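Local coordinates for transferrin (Manduca sexta, PDB 6WB6), which binds a single ferric ion per molecule together with a carbonate anion and serves in iron transport in this insect, at residues R79-P84 with K317-A322; K139-S144 with G347-V352. All blocks are in the same frame, centred on the assembly; numbering follows the deposited sequence.

In the fold
Both contacts lie at the surface, but they join different elements. Interaction 1 closes the outer edge of an antiparallel four-stranded sheet: the end of strand 72-79 pairs with the start of strand 320-327, and the side chain of Ile318 is about 10 Å from the ferric ion. Interaction 2 lies away from the iron and carbonate sites and joins two loops without any strand pairing. Backbone bonds and a beta bulge dominate the first contact, with a proline packed on the face of a histidine ring. The second relies on side chains that reach backbone carbonyls. The centres of the two contacts are 39 Å apart, and their segments alternate along the chain.

Interaction 1: residues R79-P84 with K317-A322; sequences RTDEEP and KIHHVA
The His320 ring carries Pro84 on one face and Asp81 at its edge. Pro84 CB sits 3.6 Å from the ring centroid, 14° off the ring normal, a CH-pi contact. At the edge His320 ND1 gives a weak hydrogen bond to Asp81 OD1 at 3.4 Å. The carboxylate plane stands 81° from the ring. The guanidinium of Arg79 has Ala322 CB over one face and Pro84 O at its edge. Arg79 NH1 donates to Pro84 O at 2.9 Å, almost in the guanidinium plane, and Arg79 NH2 pairs with Glu77. The extended chain from CG to NE carries the group past Ala322, where Arg79 CD lies 3.5 Å from Ala322 CB.

Two backbone bonds fix the pairing. Arg79 N donates to His320 O at 2.7 Å, and His320 N returns to Arg79 O at 2.8 Å. His319 and His320 both face Arg79, a classic beta bulge at the end of an antiparallel ladder. A water bridges the segments: it accepts from His319 N at 2.8 Å and, weakly, from Asp81 N, lies over one face of the His319 ring, and is within reach of Lys317 O. Thr80 OG1 accepts from Glu83 N, an ST motif. A leucine in place of Arg79 would probably leave Pro84 O and Glu77 without their guanidinium partner and free Pro84 to shift over His320. The contact thus joins one antiparallel bridge to a polar loop. Asp81 would tend to favour a charged His320, and the nearby Arg79 guanidinium to oppose it.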
loop_
_atom_site.group_PDB
_atom_site.type_symbol
_atom_site.label_atom_id
_atom_site.label_comp_id
_atom_site.label_asym_id
_atom_site.label_seq_id
_atom_site.Cartn_x
_atom_site.Cartn_y
_atom_site.Cartn_z
ATOM N N ARG A 79 -7.893 -4.324 25.430
ATOM C CA ARG A 79 -6.672 -4.106 26.183
ATOM C C ARG A 79 -5.892 -5.416 26.263
ATOM O O ARG A 79 -6.293 -6.429 25.700
ATOM C CB ARG A 79 -7.009 -3.552 27.569
ATOM C CG ARG A 79 -7.867 -2.303 27.502
ATOM C CD ARG A 79 -8.131 -1.751 28.878
ATOM N NE ARG A 79 -8.663 -0.395 28.841
ATOM C CZ ARG A 79 -9.030 0.269 29.930
ATOM N NH1 ARG A 79 -8.926 -0.292 31.126
ATOM N NH2 ARG A 79 -9.486 1.486 29.837
ATOM N N THR A 80 -4.758 -5.390 26.957
ATOM C CA THR A 80 -3.976 -6.597 27.170
ATOM C C THR A 80 -4.295 -7.159 28.547
ATOM O O THR A 80 -4.734 -6.440 29.446
ATOM C CB THR A 80 -2.478 -6.327 27.087
ATOM O OG1 THR A 80 -2.167 -5.287 28.013
ATOM C CG2 THR A 80 -2.049 -5.945 25.662
ATOM N N ASP A 81 -4.048 -8.459 28.705
ATOM C CA ASP A 81 -4.132 -9.064 30.029
ATOM C C ASP A 81 -2.997 -8.582 30.913
ATOM O O ASP A 81 -3.155 -8.520 32.136
ATOM C CB ASP A 81 -4.145 -10.583 29.889
ATOM C CG ASP A 81 -5.506 -11.105 29.426
ATOM O OD1 ASP A 81 -6.534 -10.726 30.029
ATOM O OD2 ASP A 81 -5.561 -11.877 28.455
ATOM N N GLU A 82 -1.879 -8.180 30.303
ATOM C CA GLU A 82 -0.766 -7.611 31.048
ATOM C C GLU A 82 -1.126 -6.247 31.611
ATOM O O GLU A 82 -0.716 -5.909 32.727
ATOM C CB GLU A 82 0.458 -7.516 30.136
ATOM C CG GLU A 82 1.730 -7.179 30.831
ATOM C CD GLU A 82 2.929 -7.384 29.928
ATOM O OE1 GLU A 82 2.725 -7.522 28.699
ATOM O OE2 GLU A 82 4.071 -7.422 30.442
ATOM N N GLU A 83 -1.894 -5.450 30.867
ATOM C CA GLU A 83 -2.274 -4.101 31.290
ATOM C C GLU A 83 -3.785 -3.882 31.173
ATOM O O GLU A 83 -4.251 -2.964 30.489
ATOM C CB GLU A 83 -1.512 -3.066 30.465
ATOM C CG GLU A 83 -0.010 -3.056 30.710
ATOM C CD GLU A 83 0.701 -2.019 29.873
ATOM O OE1 GLU A 83 1.043 -2.329 28.719
ATOM O OE2 GLU A 83 0.876 -0.885 30.357
ATOM N N PRO A 84 -4.582 -4.684 31.872
ATOM C CA PRO A 84 -6.046 -4.585 31.712
ATOM C C PRO A 84 -6.613 -3.256 32.174
ATOM O O PRO A 84 -7.695 -2.860 31.716
ATOM C CB PRO A 84 -6.572 -5.744 32.570
ATOM C CG PRO A 84 -5.497 -5.946 33.617
ATOM C CD PRO A 84 -4.185 -5.597 32.954
ATOM N N LYS A 317 -2.378 -10.896 21.426
ATOM C CA LYS A 317 -1.826 -10.077 22.495
ATOM C C LYS A 317 -2.859 -9.161 23.130
ATOM O O LYS A 317 -2.694 -8.783 24.299
ATOM C CB LYS A 317 -0.652 -9.250 21.942
ATOM C CG LYS A 317 0.628 -10.067 21.727
ATOM C CD LYS A 317 1.514 -9.508 20.618
ATOM C CE LYS A 317 2.580 -8.553 21.147
ATOM N NZ LYS A 317 3.946 -9.182 21.208
ATOM N N ILE A 318 -3.924 -8.819 22.401
ATOM C CA ILE A 318 -4.853 -7.755 22.791
ATOM C C ILE A 318 -6.267 -8.323 22.692
ATOM O O ILE A 318 -6.912 -8.255 21.638
ATOM C CB ILE A 318 -4.699 -6.506 21.918
ATOM C CG1 ILE A 318 -3.261 -5.982 21.992
ATOM C CG2 ILE A 318 -5.655 -5.430 22.353
ATOM C CD1 ILE A 318 -3.044 -4.740 21.141
ATOM N N HIS A 319 -6.772 -8.872 23.804
ATOM C CA HIS A 319 -8.160 -9.319 23.825
ATOM C C HIS A 319 -8.793 -9.244 25.205
ATOM O O HIS A 319 -9.777 -9.950 25.444
ATOM C CB HIS A 319 -8.310 -10.749 23.308
ATOM C CG HIS A 319 -7.562 -11.767 24.109
ATOM N ND1 HIS A 319 -6.328 -12.251 23.734
ATOM C CD2 HIS A 319 -7.884 -12.404 25.258
ATOM C CE1 HIS A 319 -5.921 -13.143 24.620
ATOM N NE2 HIS A 319 -6.848 -13.255 25.554
ATOM N N HIS A 320 -8.283 -8.408 26.101
ATOM C CA HIS A 320 -8.986 -8.110 27.340
ATOM C C HIS A 320 -10.000 -7.012 27.049
ATOM O O HIS A 320 -9.639 -5.854 26.820
ATOM C CB HIS A 320 -8.033 -7.683 28.450
ATOM C CG HIS A 320 -8.730 -7.418 29.751
ATOM N ND1 HIS A 320 -8.944 -8.402 30.691
ATOM C CD2 HIS A 320 -9.297 -6.293 30.247
ATOM C CE1 HIS A 320 -9.607 -7.893 31.715
ATOM N NE2 HIS A 320 -9.819 -6.611 31.479
ATOM N N VAL A 321 -11.263 -7.375 27.025
ATOM C CA VAL A 321 -12.315 -6.409 26.752
ATOM C C VAL A 321 -12.586 -5.648 28.041
ATOM O O VAL A 321 -12.866 -6.252 29.078
ATOM C CB VAL A 321 -13.567 -7.119 26.227
ATOM C CG1 VAL A 321 -14.673 -6.129 25.863
ATOM C CG2 VAL A 321 -13.178 -7.956 25.029
ATOM N N ALA A 322 -12.440 -4.328 27.992
ATOM C CA ALA A 322 -12.708 -3.456 29.126
ATOM C C ALA A 322 -13.824 -2.486 28.774
ATOM O O ALA A 322 -13.764 -1.823 27.728
ATOM C CB ALA A 322 -11.458 -2.679 29.509
HETATM O O HOH W 1 -5.266 -9.747 26.007
#

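Interaction 2: residues K139-S144 with G347-V352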
loop_
_atom_site.group_PDB
_atom_site.type_symbol
_atom_site.label_atom_id
_atom_site.label_comp_id
_atom_site.label_asym_id
_atom_site.label_seq_id
_atom_site.Cartn_x
_atom_site.Cartn_y
_atom_site.Cartn_z
ATOM N N LYS A 139 11.945 23.162 9.711
ATOM C CA LYS A 139 10.683 23.192 9.006
ATOM C C LYS A 139 10.667 22.110 7.940
ATOM O O LYS A 139 11.704 21.611 7.501
ATOM C CB LYS A 139 10.448 24.564 8.359
ATOM C CG LYS A 139 10.432 25.710 9.366
ATOM C CD LYS A 139 9.332 25.465 10.383
ATOM C CE LYS A 139 9.162 26.611 11.366
ATOM N NZ LYS A 139 8.364 26.178 12.545
ATOM N N MET A 140 9.456 21.738 7.533
ATOM C CA MET A 140 9.267 20.571 6.691
ATOM C C MET A 140 8.388 20.870 5.474
ATOM O O MET A 140 7.810 19.949 4.893
ATOM C CB MET A 140 8.683 19.435 7.534
ATOM C CG MET A 140 9.723 18.799 8.492
ATOM S SD MET A 140 8.966 17.516 9.517
ATOM C CE MET A 140 8.125 18.515 10.709
ATOM N N ASN A 141 8.318 22.128 5.045
ATOM C CA ASN A 141 7.488 22.530 3.921
ATOM C C ASN A 141 8.318 22.958 2.719
ATOM O O ASN A 141 7.856 23.749 1.895
ATOM C CB ASN A 141 6.534 23.649 4.337
ATOM C CG ASN A 141 7.244 24.949 4.650
ATOM O OD1 ASN A 141 8.458 24.978 4.882
ATOM N ND2 ASN A 141 6.477 26.046 4.669
ATOM N N ASP A 142 9.548 22.453 2.620
ATOM C CA ASP A 142 10.326 22.562 1.394
ATOM C C ASP A 142 9.582 21.776 0.328
ATOM O O ASP A 142 9.468 20.553 0.414
ATOM C CB ASP A 142 11.753 22.043 1.630
ATOM C CG ASP A 142 12.610 22.038 0.365
ATOM O OD1 ASP A 142 12.124 22.447 -0.693
ATOM O OD2 ASP A 142 13.784 21.608 0.436
ATOM N N HIS A 143 9.027 22.455 -0.668
ATOM C CA HIS A 143 8.215 21.750 -1.646
ATOM C C HIS A 143 9.003 21.300 -2.867
ATOM O O HIS A 143 8.414 20.727 -3.785
ATOM C CB HIS A 143 7.021 22.606 -2.051
ATOM C CG HIS A 143 5.917 22.586 -1.038
ATOM N ND1 HIS A 143 5.127 21.476 -0.824
ATOM C CD2 HIS A 143 5.499 23.525 -0.154
ATOM C CE1 HIS A 143 4.252 21.740 0.129
ATOM N NE2 HIS A 143 4.457 22.975 0.553
ATOM N N SER A 144 10.328 21.475 -2.877
ATOM C CA SER A 144 11.109 20.790 -3.898
ATOM C C SER A 144 11.137 19.284 -3.660
ATOM O O SER A 144 11.410 18.524 -4.599
ATOM C CB SER A 144 12.531 21.364 -3.974
ATOM O OG SER A 144 13.057 21.676 -2.690
ATOM N N GLY A 347 3.467 21.645 8.024
ATOM C CA GLY A 347 3.399 23.082 7.889
ATOM C C GLY A 347 2.719 23.496 6.602
ATOM O O GLY A 347 2.823 22.834 5.570
ATOM N N ALA A 348 2.017 24.622 6.669
ATOM C CA ALA A 348 1.355 25.160 5.492
ATOM C C ALA A 348 2.378 25.561 4.429
ATOM O O ALA A 348 3.478 26.021 4.757
ATOM C CB ALA A 348 0.506 26.364 5.876
ATOM N N PRO A 349 2.060 25.375 3.140
ATOM C CA PRO A 349 0.841 24.702 2.667
ATOM C C PRO A 349 0.990 23.178 2.709
ATOM O O PRO A 349 1.947 22.676 2.125
ATOM C CB PRO A 349 0.711 25.198 1.228
ATOM C CG PRO A 349 2.143 25.405 0.785
ATOM C CD PRO A 349 2.943 25.756 2.026
ATOM N N GLU A 350 0.086 22.454 3.371
ATOM C CA GLU A 350 0.177 20.999 3.359
ATOM C C GLU A 350 0.099 20.487 1.918
ATOM O O GLU A 350 -0.762 20.899 1.134
ATOM C CB GLU A 350 -0.931 20.398 4.229
ATOM C CG GLU A 350 -0.979 20.938 5.691
ATOM C CD GLU A 350 0.175 20.464 6.582
ATOM O OE1 GLU A 350 0.333 21.024 7.682
ATOM O OE2 GLU A 350 0.915 19.537 6.200
ATOM N N LEU A 351 1.015 19.601 1.551
ATOM C CA LEU A 351 1.071 19.176 0.159
ATOM C C LEU A 351 -0.105 18.268 -0.152
ATOM O O LEU A 351 -0.492 17.425 0.657
ATOM C CB LEU A 351 2.380 18.454 -0.154
ATOM C CG LEU A 351 2.505 18.019 -1.615
ATOM C CD1 LEU A 351 2.510 19.227 -2.565
ATOM C CD2 LEU A 351 3.726 17.176 -1.824
ATOM N N VAL A 352 -0.670 18.437 -1.340
ATOM C CA VAL A 352 -1.826 17.666 -1.779
ATOM C C VAL A 352 -1.494 17.079 -3.133
ATOM O O VAL A 352 -0.918 17.755 -3.987
ATOM C CB VAL A 352 -3.095 18.540 -1.859
ATOM C CG1 VAL A 352 -4.257 17.772 -2.508
ATOM C CG2 VAL A 352 -3.473 19.041 -0.479
#
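His143 laps against Pro349 and Leu351 with the NE2-CE1 edge of its ring. NE2 of His143 approaches Pro349 CG to 3.4 Å, while His143 CE1 lies 3.8 Å from Leu351 CB. Pro349 O and Leu351 CB both stand at the ring edge, near its plane. The bond from His143 NE2 to Pro349 O is 3.0 Å long but weak, because it is bent to 124° at the hydrogen. His143 and Leu351 run past each other in opposite directions. Leu351 CD1 lies alongside His143 ND1.

Asn141 makes the straighter bond. Its ND2 donates to Ala348 O at 3.0 Å with an angle of 160°, and the carbonyl oxygen lies close to the amide plane. CG of Asn141 sits between the backbone N and the carbonyl carbon (chi1 68°), which turns the amide to Ala348. The two bonds, one of them weak, meet the successive carbonyls of Ala348 and Pro349; the peptide bond between these residues is cis. Gly347 O lies 4.0 Å from Asn141 CB; at the backbone angles of Gly347 a side chain would be jammed against the preceding carbonyl oxygen.

The first loop follows helix 121-131 and leads into helix 147-158, where Asn150 bonds to Asp142 O and Pro147 touches Leu351. The second follows helix 338-342 and runs into strand 352-357, and Leu351 is hydrogen-bonded through its backbone to Ile381, in strand 381-386.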